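Truncated hemoglobin from geobacillus stearothermophilus (Geobacillus stearothermophilus, PDB 2BKM) binds heme and, at its iron, molecular oxygen, and probably serves in oxygen storage or transport as a bacterial truncated hemoglobin. Local coordinates at residues Q4-G12 with A105-L113; V27-F37 with K83-C91. All coordinates share one frame; numbering follows the deposited sequence.

Interaction 1 of 2, residues Q4-G12 with A105-L113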
loop_
_atom_site.group_PDB
_atom_site.type_symbol
_atom_site.label_atom_id
_atom_site.label_comp_id
_atom_site.label_asym_id
_atom_site.label_seq_id
_atom_site.Cartn_x
_atom_site.Cartn_y
_atom_site.Cartn_z
ATOM N N GLN A 4 3.220 19.684 -8.010
ATOM C CA GLN A 4 2.808 19.457 -6.620
ATOM C C GLN A 4 3.144 18.005 -6.348
ATOM O O GLN A 4 3.212 17.191 -7.292
ATOM C CB GLN A 4 1.311 19.715 -6.394
ATOM C CG GLN A 4 0.378 18.741 -7.096
ATOM C CD GLN A 4 -1.107 19.069 -6.900
ATOM O OE1 GLN A 4 -1.930 18.794 -7.780
ATOM N NE2 GLN A 4 -1.451 19.638 -5.749
ATOM N N THR A 5 3.391 17.668 -5.087
ATOM C CA THR A 5 3.681 16.274 -4.801
ATOM C C THR A 5 2.419 15.492 -4.989
ATOM O O THR A 5 1.303 16.013 -4.919
ATOM C CB THR A 5 4.155 16.035 -3.361
ATOM O OG1 THR A 5 3.131 16.446 -2.456
ATOM C CG2 THR A 5 5.477 16.791 -3.050
ATOM N N LEU A 6 2.607 14.206 -5.205
ATOM C CA LEU A 6 1.481 13.349 -5.380
ATOM C C LEU A 6 0.676 13.272 -4.078
ATOM O O LEU A 6 -0.537 13.164 -4.065
ATOM C CB LEU A 6 2.030 12.016 -5.838
ATOM C CG LEU A 6 0.980 11.049 -6.318
ATOM C CD1 LEU A 6 0.043 11.688 -7.377
ATOM C CD2 LEU A 6 1.711 9.887 -6.922
ATOM N N TYR A 7 1.392 13.364 -2.960
ATOM C CA TYR A 7 0.766 13.445 -1.661
ATOM C C TYR A 7 -0.275 14.568 -1.624
ATOM O O TYR A 7 -1.431 14.344 -1.289
ATOM C CB TYR A 7 1.855 13.698 -0.619
ATOM C CG TYR A 7 1.379 13.782 0.795
ATOM C CD1 TYR A 7 1.524 14.979 1.513
ATOM C CD2 TYR A 7 0.897 12.657 1.467
ATOM C CE1 TYR A 7 1.142 15.057 2.833
ATOM C CE2 TYR A 7 0.502 12.740 2.800
ATOM C CZ TYR A 7 0.638 13.943 3.472
ATOM O OH TYR A 7 0.289 14.019 4.808
ATOM N N GLU A 8 0.146 15.788 -1.993
ATOM C CA GLU A 8 -0.804 16.900 -2.045
ATOM C C GLU A 8 -1.889 16.652 -3.084
ATOM O O GLU A 8 -3.073 16.945 -2.862
ATOM C CB GLU A 8 -0.043 18.174 -2.419
ATOM C CG GLU A 8 0.923 18.656 -1.365
ATOM C CD GLU A 8 2.293 19.113 -1.927
ATOM O OE1 GLU A 8 2.366 19.708 -3.038
ATOM O OE2 GLU A 8 3.317 18.862 -1.238
ATOM N N ALA A 9 -1.490 16.155 -4.251
ATOM C CA ALA A 9 -2.412 15.963 -5.356
ATOM C C ALA A 9 -3.583 15.110 -4.963
ATOM O O ALA A 9 -4.685 15.312 -5.467
ATOM C CB ALA A 9 -1.665 15.358 -6.568
ATOM N N ILE A 10 -3.367 14.109 -4.110
ATOM C CA ILE A 10 -4.455 13.228 -3.768
ATOM C C ILE A 10 -5.212 13.664 -2.532
ATOM O O ILE A 10 -6.198 13.036 -2.157
ATOM C CB ILE A 10 -4.015 11.744 -3.582
ATOM C CG1 ILE A 10 -3.145 11.605 -2.327
ATOM C CG2 ILE A 10 -3.324 11.220 -4.824
ATOM C CD1 ILE A 10 -2.957 10.117 -1.904
ATOM N N GLY A 11 -4.745 14.738 -1.906
ATOM C CA GLY A 11 -5.417 15.268 -0.715
ATOM C C GLY A 11 -4.700 15.047 0.605
ATOM O O GLY A 11 -5.281 15.267 1.692
ATOM N N GLY A 12 -3.436 14.628 0.539
ATOM C CA GLY A 12 -2.570 14.589 1.690
ATOM C C GLY A 12 -3.012 13.668 2.805
ATOM O O GLY A 12 -3.569 12.595 2.570
ATOM N N ALA A 105 -4.593 11.689 -10.344
ATOM C CA ALA A 105 -3.672 11.566 -9.221
ATOM C C ALA A 105 -3.859 10.211 -8.568
ATOM O O ALA A 105 -2.867 9.567 -8.263
ATOM C CB ALA A 105 -3.949 12.664 -8.228
ATOM N N ARG A 106 -5.094 9.756 -8.383
ATOM C CA ARG A 106 -5.279 8.384 -7.919
ATOM C C ARG A 106 -4.564 7.405 -8.815
ATOM O O ARG A 106 -3.879 6.493 -8.305
ATOM C CB ARG A 106 -6.740 8.028 -7.896
ATOM C CG ARG A 106 -6.932 6.607 -7.439
ATOM C CD ARG A 106 -8.071 6.050 -8.102
ATOM N NE ARG A 106 -8.135 4.583 -8.164
ATOM C CZ ARG A 106 -9.243 3.912 -7.858
ATOM N NH1 ARG A 106 -9.231 2.593 -7.992
ATOM N NH2 ARG A 106 -10.337 4.512 -7.374
ATOM N N GLU A 107 -4.713 7.538 -10.133
ATOM C CA GLU A 107 -4.140 6.491 -10.975
ATOM C C GLU A 107 -2.642 6.550 -10.995
ATOM O O GLU A 107 -1.968 5.510 -11.096
ATOM C CB GLU A 107 -4.705 6.537 -12.399
ATOM C CG GLU A 107 -6.188 6.512 -12.449
ATOM C CD GLU A 107 -6.817 5.259 -11.993
ATOM O OE1 GLU A 107 -6.147 4.276 -11.525
ATOM O OE2 GLU A 107 -8.075 5.258 -12.131
ATOM N N GLN A 108 -2.085 7.747 -10.904
ATOM C CA GLN A 108 -0.631 7.885 -10.858
ATOM C C GLN A 108 -0.114 7.192 -9.594
ATOM O O GLN A 108 0.889 6.447 -9.619
ATOM C CB GLN A 108 -0.226 9.364 -10.794
ATOM C CG GLN A 108 -0.298 10.089 -12.100
ATOM C CD GLN A 108 -0.268 11.604 -11.935
ATOM O OE1 GLN A 108 -0.697 12.331 -12.846
ATOM N NE2 GLN A 108 0.208 12.087 -10.800
ATOM N N PHE A 109 -0.779 7.443 -8.484
ATOM C CA PHE A 109 -0.418 6.791 -7.227
ATOM C C PHE A 109 -0.573 5.272 -7.348
ATOM O O PHE A 109 0.333 4.515 -6.990
ATOM C CB PHE A 109 -1.342 7.371 -6.142
ATOM C CG PHE A 109 -1.208 6.767 -4.784
ATOM C CD1 PHE A 109 -2.244 6.953 -3.875
ATOM C CD2 PHE A 109 -0.059 6.088 -4.363
ATOM C CE1 PHE A 109 -2.162 6.456 -2.564
ATOM C CE2 PHE A 109 0.029 5.590 -3.056
ATOM C CZ PHE A 109 -1.019 5.727 -2.173
ATOM N N TYR A 110 -1.712 4.830 -7.876
ATOM C CA TYR A 110 -1.951 3.403 -8.039
ATOM C C TYR A 110 -0.866 2.798 -8.895
ATOM O O TYR A 110 -0.381 1.695 -8.568
ATOM C CB TYR A 110 -3.314 3.169 -8.656
ATOM C CG TYR A 110 -3.598 1.693 -8.755
ATOM C CD1 TYR A 110 -3.576 1.082 -9.971
ATOM C CD2 TYR A 110 -3.792 0.929 -7.604
ATOM C CE1 TYR A 110 -3.777 -0.274 -10.112
ATOM C CE2 TYR A 110 -4.032 -0.434 -7.683
ATOM C CZ TYR A 110 -4.025 -1.020 -8.947
ATOM O OH TYR A 110 -4.189 -2.371 -9.087
ATOM N N HIS A 111 -0.448 3.489 -9.971
ATOM C CA HIS A 111 0.590 2.916 -10.828
ATOM C C HIS A 111 1.901 2.807 -10.092
ATOM O O HIS A 111 2.633 1.849 -10.307
ATOM C CB HIS A 111 0.728 3.735 -12.096
ATOM C CG HIS A 111 -0.463 3.602 -12.957
ATOM N ND1 HIS A 111 -0.853 4.593 -13.834
ATOM C CD2 HIS A 111 -1.393 2.617 -13.054
ATOM C CE1 HIS A 111 -1.968 4.216 -14.442
ATOM N NE2 HIS A 111 -2.306 3.006 -14.011
ATOM N N ARG A 112 2.197 3.744 -9.211
ATOM C CA ARG A 112 3.431 3.593 -8.419
ATOM C C ARG A 112 3.296 2.335 -7.590
ATOM O O ARG A 112 4.237 1.573 -7.505
ATOM C CB ARG A 112 3.624 4.795 -7.514
ATOM C CG ARG A 112 4.002 6.028 -8.294
ATOM C CD ARG A 112 4.526 7.129 -7.440
ATOM N NE ARG A 112 5.640 6.702 -6.606
ATOM C CZ ARG A 112 6.049 7.390 -5.549
ATOM N NH1 ARG A 112 5.476 8.568 -5.245
ATOM N NH2 ARG A 112 7.027 6.912 -4.804
ATOM N N LEU A 113 2.105 2.128 -7.020
ATOM C CA LEU A 113 1.918 0.939 -6.184
ATOM C C LEU A 113 1.992 -0.341 -6.994
ATOM O O LEU A 113 2.475 -1.358 -6.485
ATOM C CB LEU A 113 0.583 1.026 -5.480
ATOM C CG LEU A 113 0.451 2.146 -4.448
ATOM C CD1 LEU A 113 -0.958 2.125 -3.946
ATOM C CD2 LEU A 113 1.442 1.978 -3.312
#
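A knob-into-hole contact joins the short N-terminal helix 6-9 of this globin to helix 104-120. The knob is L6, which sits among A105, Q108, F109 and R112. Its CG lies anti to the backbone N (chi1 -169°), and the two methyls spread over the helix surface. L6 CD1 lies 3.7 Å from the carbonyl O of A105. L6 CD2 rests on the backbone of F109, 3.8 Å from its CA. The same methyl meets the edge of the R112 guanidinium, near its plane. That group is held by Y55, through a hydrogen bond to its carbonyl and a cation-pi contact. One turn on, CG2 of I10 packs on CB of A105 at 3.8 Å, and the A9 methyl meets the same CB at 3.9 Å. I10 CD1 reaches CD1 of F109 at 3.8 Å, oblique to the ring. T5 and E8 fit a capping box at the start of helix 6-9, though the place of T5 OG1 is not certain. The helix ends in a Schellman motif at G11, which has positive phi. No hydrogen bond crosses between the segments, so the join depends on how closely L6 and I10 fit the apolar surface of helix 104-120.

Interaction 2 of 2, residues V27-F37 with K83-C91. With HEM (protoporphyrin IX containing Fe), chain D; ACT (acetate ion), chain E; OXY (oxygen molecule), chain C.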
loop_
_atom_site.group_PDB
_atom_site.type_symbol
_atom_site.label_atom_id
_atom_site.label_comp_id
_atom_site.label_asym_id
_atom_site.label_seq_id
_atom_site.Cartn_x
_atom_site.Cartn_y
_atom_site.Cartn_z
ATOM N N VAL A 27 -7.904 -6.040 3.475
ATOM C CA VAL A 27 -6.867 -7.019 3.660
ATOM C C VAL A 27 -7.306 -8.050 4.659
ATOM O O VAL A 27 -7.099 -9.235 4.435
ATOM C CB VAL A 27 -5.553 -6.336 4.122
ATOM C CG1 VAL A 27 -4.534 -7.375 4.566
ATOM C CG2 VAL A 27 -4.971 -5.465 2.980
ATOM N N ALA A 28 -7.927 -7.596 5.741
ATOM C CA ALA A 28 -8.329 -8.534 6.794
ATOM C C ALA A 28 -9.295 -9.567 6.240
ATOM O O ALA A 28 -9.324 -10.699 6.740
ATOM C CB ALA A 28 -8.949 -7.784 7.963
ATOM N N ALA A 29 -10.065 -9.184 5.227
ATOM C CA ALA A 29 -11.126 -10.025 4.657
ATOM C C ALA A 29 -10.622 -10.847 3.469
ATOM O O ALA A 29 -11.330 -11.704 2.933
ATOM C CB ALA A 29 -12.302 -9.170 4.235
ATOM N N HIS A 30 -9.396 -10.609 3.048
ATOM C CA HIS A 30 -8.967 -11.282 1.853
ATOM C C HIS A 30 -8.316 -12.620 2.138
ATOM O O HIS A 30 -7.304 -12.686 2.814
ATOM C CB HIS A 30 -8.032 -10.396 1.055
ATOM C CG HIS A 30 -7.958 -10.790 -0.385
ATOM N ND1 HIS A 30 -7.465 -12.011 -0.813
ATOM C CD2 HIS A 30 -8.368 -10.138 -1.492
ATOM C CE1 HIS A 30 -7.569 -12.080 -2.128
ATOM N NE2 HIS A 30 -8.095 -10.950 -2.566
ATOM N N PRO A 31 -8.863 -13.712 1.573
ATOM C CA PRO A 31 -8.271 -15.033 1.858
ATOM C C PRO A 31 -6.813 -15.246 1.399
ATOM O O PRO A 31 -6.089 -16.088 1.955
ATOM C CB PRO A 31 -9.217 -15.990 1.142
ATOM C CG PRO A 31 -9.841 -15.177 0.087
ATOM C CD PRO A 31 -10.027 -13.813 0.671
ATOM N N ASP A 32 -6.361 -14.498 0.396
ATOM C CA ASP A 32 -4.987 -14.633 -0.037
ATOM C C ASP A 32 -4.033 -13.813 0.803
ATOM O O ASP A 32 -2.807 -14.009 0.690
ATOM C CB ASP A 32 -4.817 -14.219 -1.484
ATOM C CG ASP A 32 -5.532 -15.134 -2.421
ATOM O OD1 ASP A 32 -5.406 -16.362 -2.222
ATOM O OD2 ASP A 32 -6.227 -14.638 -3.331
ATOM N N LEU A 33 -4.579 -12.898 1.617
ATOM C CA LEU A 33 -3.737 -12.028 2.430
ATOM C C LEU A 33 -3.850 -12.256 3.914
ATOM O O LEU A 33 -2.829 -12.252 4.624
ATOM C CB LEU A 33 -4.037 -10.551 2.115
ATOM C CG LEU A 33 -3.917 -10.212 0.634
ATOM C CD1 LEU A 33 -4.308 -8.768 0.518
ATOM C CD2 LEU A 33 -2.493 -10.447 0.197
ATOM N N ARG A 34 -5.087 -12.436 4.375
ATOM C CA ARG A 34 -5.420 -12.561 5.800
ATOM C C ARG A 34 -4.448 -13.469 6.555
ATOM O O ARG A 34 -4.023 -13.100 7.660
ATOM C CB ARG A 34 -6.873 -13.030 5.981
ATOM C CG ARG A 34 -7.402 -12.960 7.423
ATOM C CD ARG A 34 -8.643 -13.864 7.598
ATOM N NE ARG A 34 -8.875 -14.302 8.981
ATOM C CZ ARG A 34 -8.265 -13.830 10.074
ATOM N NH1 ARG A 34 -7.360 -12.860 10.003
ATOM N NH2 ARG A 34 -8.577 -14.334 11.265
ATOM N N PRO A 35 -4.053 -14.623 5.972
ATOM C CA PRO A 35 -3.271 -15.472 6.869
ATOM C C PRO A 35 -1.832 -15.004 7.054
ATOM O O PRO A 35 -1.218 -15.371 8.078
ATOM C CB PRO A 35 -3.333 -16.858 6.207
ATOM C CG PRO A 35 -4.313 -16.723 5.018
ATOM C CD PRO A 35 -4.242 -15.268 4.654
ATOM N N ILE A 36 -1.291 -14.184 6.130
ATOM C CA ILE A 36 0.111 -13.767 6.259
ATOM C C ILE A 36 0.299 -12.418 6.959
ATOM O O ILE A 36 1.415 -12.020 7.277
ATOM C CB ILE A 36 0.907 -13.804 4.936
ATOM C CG1 ILE A 36 0.430 -12.725 3.940
ATOM C CG2 ILE A 36 0.852 -15.202 4.330
ATOM C CD1 ILE A 36 1.468 -12.360 2.852
ATOM N N PHE A 37 -0.812 -11.733 7.189
ATOM C CA PHE A 37 -0.777 -10.493 7.930
ATOM C C PHE A 37 -1.068 -10.797 9.392
ATOM O O PHE A 37 -1.713 -11.810 9.667
ATOM C CB PHE A 37 -1.839 -9.540 7.376
ATOM C CG PHE A 37 -1.361 -8.735 6.208
ATOM C CD1 PHE A 37 -0.799 -7.467 6.412
ATOM C CD2 PHE A 37 -1.473 -9.219 4.912
ATOM C CE1 PHE A 37 -0.360 -6.714 5.343
ATOM C CE2 PHE A 37 -0.978 -8.483 3.826
ATOM C CZ PHE A 37 -0.455 -7.224 4.028
ATOM N N LYS A 83 -0.073 -13.793 -7.454
ATOM C CA LYS A 83 -1.451 -13.820 -7.003
ATOM C C LYS A 83 -1.620 -12.957 -5.777
ATOM O O LYS A 83 -2.623 -12.250 -5.643
ATOM C CB LYS A 83 -1.914 -15.261 -6.762
ATOM C CG LYS A 83 -3.368 -15.384 -6.350
ATOM C CD LYS A 83 -3.782 -16.846 -6.179
ATOM C CE LYS A 83 -5.177 -16.885 -5.618
ATOM N NZ LYS A 83 -6.127 -16.516 -6.695
ATOM N N ARG A 84 -0.671 -13.019 -4.838
ATOM C CA ARG A 84 -0.797 -12.224 -3.645
ATOM C C ARG A 84 -0.635 -10.745 -3.966
ATOM O O ARG A 84 -1.293 -9.918 -3.341
ATOM C CB ARG A 84 0.170 -12.689 -2.547
ATOM C CG ARG A 84 -0.380 -13.937 -1.868
ATOM C CD ARG A 84 0.507 -14.334 -0.702
ATOM N NE ARG A 84 -0.223 -15.293 0.123
ATOM C CZ ARG A 84 0.372 -16.167 0.926
ATOM N NH1 ARG A 84 -0.376 -16.967 1.654
ATOM N NH2 ARG A 84 1.706 -16.197 1.024
ATOM N N ALA A 85 0.286 -10.431 -4.863
ATOM C CA ALA A 85 0.409 -9.032 -5.295
ATOM C C ALA A 85 -0.884 -8.557 -5.925
ATOM O O ALA A 85 -1.333 -7.425 -5.623
ATOM C CB ALA A 85 1.557 -8.848 -6.245
ATOM N N GLU A 86 -1.510 -9.410 -6.727
ATOM C CA GLU A 86 -2.795 -9.002 -7.297
ATOM C C GLU A 86 -3.826 -8.820 -6.208
ATOM O O GLU A 86 -4.690 -7.933 -6.285
ATOM C CB GLU A 86 -3.309 -10.009 -8.323
ATOM C CG GLU A 86 -2.516 -10.068 -9.534
ATOM C CD GLU A 86 -2.615 -8.800 -10.339
ATOM O OE1 GLU A 86 -1.573 -8.335 -10.843
ATOM O OE2 GLU A 86 -3.759 -8.315 -10.487
ATOM N N ALA A 87 -3.813 -9.676 -5.205
ATOM C CA ALA A 87 -4.780 -9.492 -4.128
ATOM C C ALA A 87 -4.570 -8.179 -3.396
ATOM O O ALA A 87 -5.543 -7.474 -3.061
ATOM C CB ALA A 87 -4.711 -10.685 -3.163
ATOM N N TRP A 88 -3.303 -7.844 -3.126
ATOM C CA TRP A 88 -3.006 -6.614 -2.432
ATOM C C TRP A 88 -3.508 -5.444 -3.291
ATOM O O TRP A 88 -4.181 -4.557 -2.807
ATOM C CB TRP A 88 -1.493 -6.558 -2.243
ATOM C CG TRP A 88 -0.978 -5.503 -1.330
ATOM C CD1 TRP A 88 -0.537 -5.679 -0.040
ATOM C CD2 TRP A 88 -0.808 -4.111 -1.623
ATOM N NE1 TRP A 88 -0.089 -4.494 0.483
ATOM C CE2 TRP A 88 -0.227 -3.509 -0.466
ATOM C CE3 TRP A 88 -1.022 -3.326 -2.761
ATOM C CZ2 TRP A 88 0.033 -2.140 -0.385
ATOM C CZ3 TRP A 88 -0.737 -1.937 -2.690
ATOM C CH2 TRP A 88 -0.196 -1.377 -1.513
ATOM N N LEU A 89 -3.167 -5.486 -4.581
ATOM C CA LEU A 89 -3.575 -4.373 -5.465
ATOM C C LEU A 89 -5.089 -4.312 -5.581
ATOM O O LEU A 89 -5.646 -3.213 -5.689
ATOM C CB LEU A 89 -2.918 -4.519 -6.840
ATOM C CG LEU A 89 -1.418 -4.244 -6.739
ATOM C CD1 LEU A 89 -0.802 -4.746 -8.037
ATOM C CD2 LEU A 89 -1.158 -2.774 -6.525
ATOM N N ALA A 90 -5.755 -5.468 -5.596
ATOM C CA ALA A 90 -7.219 -5.443 -5.705
ATOM C C ALA A 90 -7.831 -4.846 -4.452
ATOM O O ALA A 90 -8.833 -4.095 -4.518
ATOM C CB ALA A 90 -7.734 -6.854 -5.926
ATOM N N CYS A 91 -7.250 -5.152 -3.294
ATOM C CA CYS A 91 -7.715 -4.488 -2.061
ATOM C C CYS A 91 -7.488 -3.022 -2.124
ATOM O O CYS A 91 -8.326 -2.262 -1.661
ATOM C CB CYS A 91 -7.038 -5.052 -0.826
ATOM S SG CYS A 91 -7.580 -6.771 -0.458
HETATM C CHA HEM D . 4.670 -5.009 5.677
HETATM C CHB HEM D . 2.473 -8.139 2.753
HETATM C CHC HEM D . 3.081 -5.000 -0.890
HETATM C CHD HEM D . 4.288 -1.593 2.268
HETATM C C1A HEM D . 3.989 -6.083 5.177
HETATM C C2A HEM D . 3.644 -7.243 5.969
HETATM C C3A HEM D . 3.037 -8.107 5.157
HETATM C C4A HEM D . 2.990 -7.523 3.843
HETATM C CMA HEM D . 2.470 -9.483 5.553
HETATM C CAA HEM D . 3.910 -7.409 7.475
HETATM C CBA HEM D . 2.988 -6.484 8.247
HETATM C CGA HEM D . 3.393 -6.297 9.696
HETATM O O1A HEM D . 4.338 -6.980 10.212
HETATM O O2A HEM D . 2.790 -5.419 10.366
HETATM C C1B HEM D . 2.499 -7.569 1.513
HETATM C C2B HEM D . 2.080 -8.222 0.289
HETATM C C3B HEM D . 2.280 -7.364 -0.705
HETATM C C4B HEM D . 2.811 -6.125 -0.189
HETATM C CMB HEM D . 1.478 -9.638 0.172
HETATM C CAB HEM D . 1.966 -7.634 -2.168
HETATM C CBB HEM D . 2.681 -7.105 -3.169
HETATM C C1C HEM D . 3.376 -3.769 -0.346
HETATM C C2C HEM D . 3.369 -2.510 -1.052
HETATM C C3C HEM D . 3.716 -1.594 -0.137
HETATM C C4C HEM D . 3.927 -2.244 1.132
HETATM C CMC HEM D . 3.029 -2.284 -2.555
HETATM C CAC HEM D . 3.831 -0.069 -0.286
HETATM C CBC HEM D . 3.747 0.601 -1.426
HETATM C C1D HEM D . 4.535 -2.213 3.452
HETATM C C2D HEM D . 5.081 -1.539 4.604
HETATM C C3D HEM D . 5.209 -2.598 5.639
HETATM C C4D HEM D . 4.769 -3.820 5.013
HETATM C CMD HEM D . 5.411 -0.046 4.732
HETATM C CAD HEM D . 5.729 -2.417 7.051
HETATM C CBD HEM D . 7.210 -2.818 7.099
HETATM C CGD HEM D . 7.619 -2.759 8.552
HETATM O O1D HEM D . 7.333 -3.724 9.335
HETATM O O2D HEM D . 8.175 -1.690 8.925
HETATM N NA HEM D . 3.574 -6.298 3.880
HETATM N NB HEM D . 2.937 -6.307 1.166
HETATM N NC HEM D . 3.693 -3.571 0.977
HETATM N ND HEM D . 4.359 -3.554 3.738
HETATM FE FE HEM D . 3.662 -4.933 2.437
HETATM C C ACT E . 1.139 -3.767 3.860
HETATM O O ACT E . -0.041 -3.523 3.619
HETATM O OXT ACT E . 1.797 -4.156 2.914
HETATM C CH3 ACT E . 1.731 -3.578 5.205
HETATM O O1 OXY C . 1.750 -4.479 2.320
HETATM O O2 OXY C . 1.152 -4.326 3.332
HETATM O O HOH W 1 -2.953 -17.332 0.438
#
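L33 CG is anti to its carbonyl carbon (chi1 -54°), which brings the branched end of the side chain onto helix 82-98. There L33 CD1 meets W88 CA at 3.9 Å, and CG packs on the A87 methyl. H30 also lies on A87, with its CG turned anti to the backbone N (chi1 -159°). A87 CB sits over one ring face, toward the rim, 3.3 Å from H30 CE1, a CH-pi contact. The H30 ring is fixed in its turn because ND1 accepts from D32 N almost exactly in the ring plane. C91 SG touches H30 CD2 obliquely at 3.6 Å.

R84 reaches out extended, and its NE donates to D32 O at 2.9 Å. The bond is bent at the hydrogen, although NE lies close to the line of the carbonyl. A water accepts from R84 NH1, and NH2 is bound to the carbonyl of E79. I36 CG2 lies over one face of the guanidinium, 3.4 Å from NH1. D32 also makes a long salt bridge to K83.

The distal heme pocket lies alongside. The F37 ring has a heme methyl over one face and V27 over the other, and its CZ meets the edge of W88. W88 lies with one face on the heme. Oxygen and acetate overlap at the iron as alternative occupants of one site, and W88 NE1 donates to either. It points almost straight at OXY O2, 3.1 Å away (173°). A phenylalanine here has no N-H, and the ligand at the iron would probably be held less firmly on this side.

The turn after helix 12-29 is thus laid against helix 82-98. W88 also meets F23 of helix 12-29 edge-to-face, L113 of helix 104-120 and Q48 of helix 42-55.

The two contacts lie on opposite sides of the chain's centre, with about 22 Å between their centres. Along the chain they are nested: 4-12 comes first, then 27-37, 83-91 and 105-113. Interaction 1 joins helix 6-9 to helix 104-120, and interaction 2 joins the turn after helix 12-29 to helix 82-98. The last two helices also link the contacts: Y110 OH packs on L89 CB at 3.4 Å, and L113 CD2 on W88 CH2 at 4.1 Å. L113 and W88 both belong to the heme pocket. Interaction 1 closes the long chain loop inside which interaction 2 lies, while interaction 2 borders the bound oxygen.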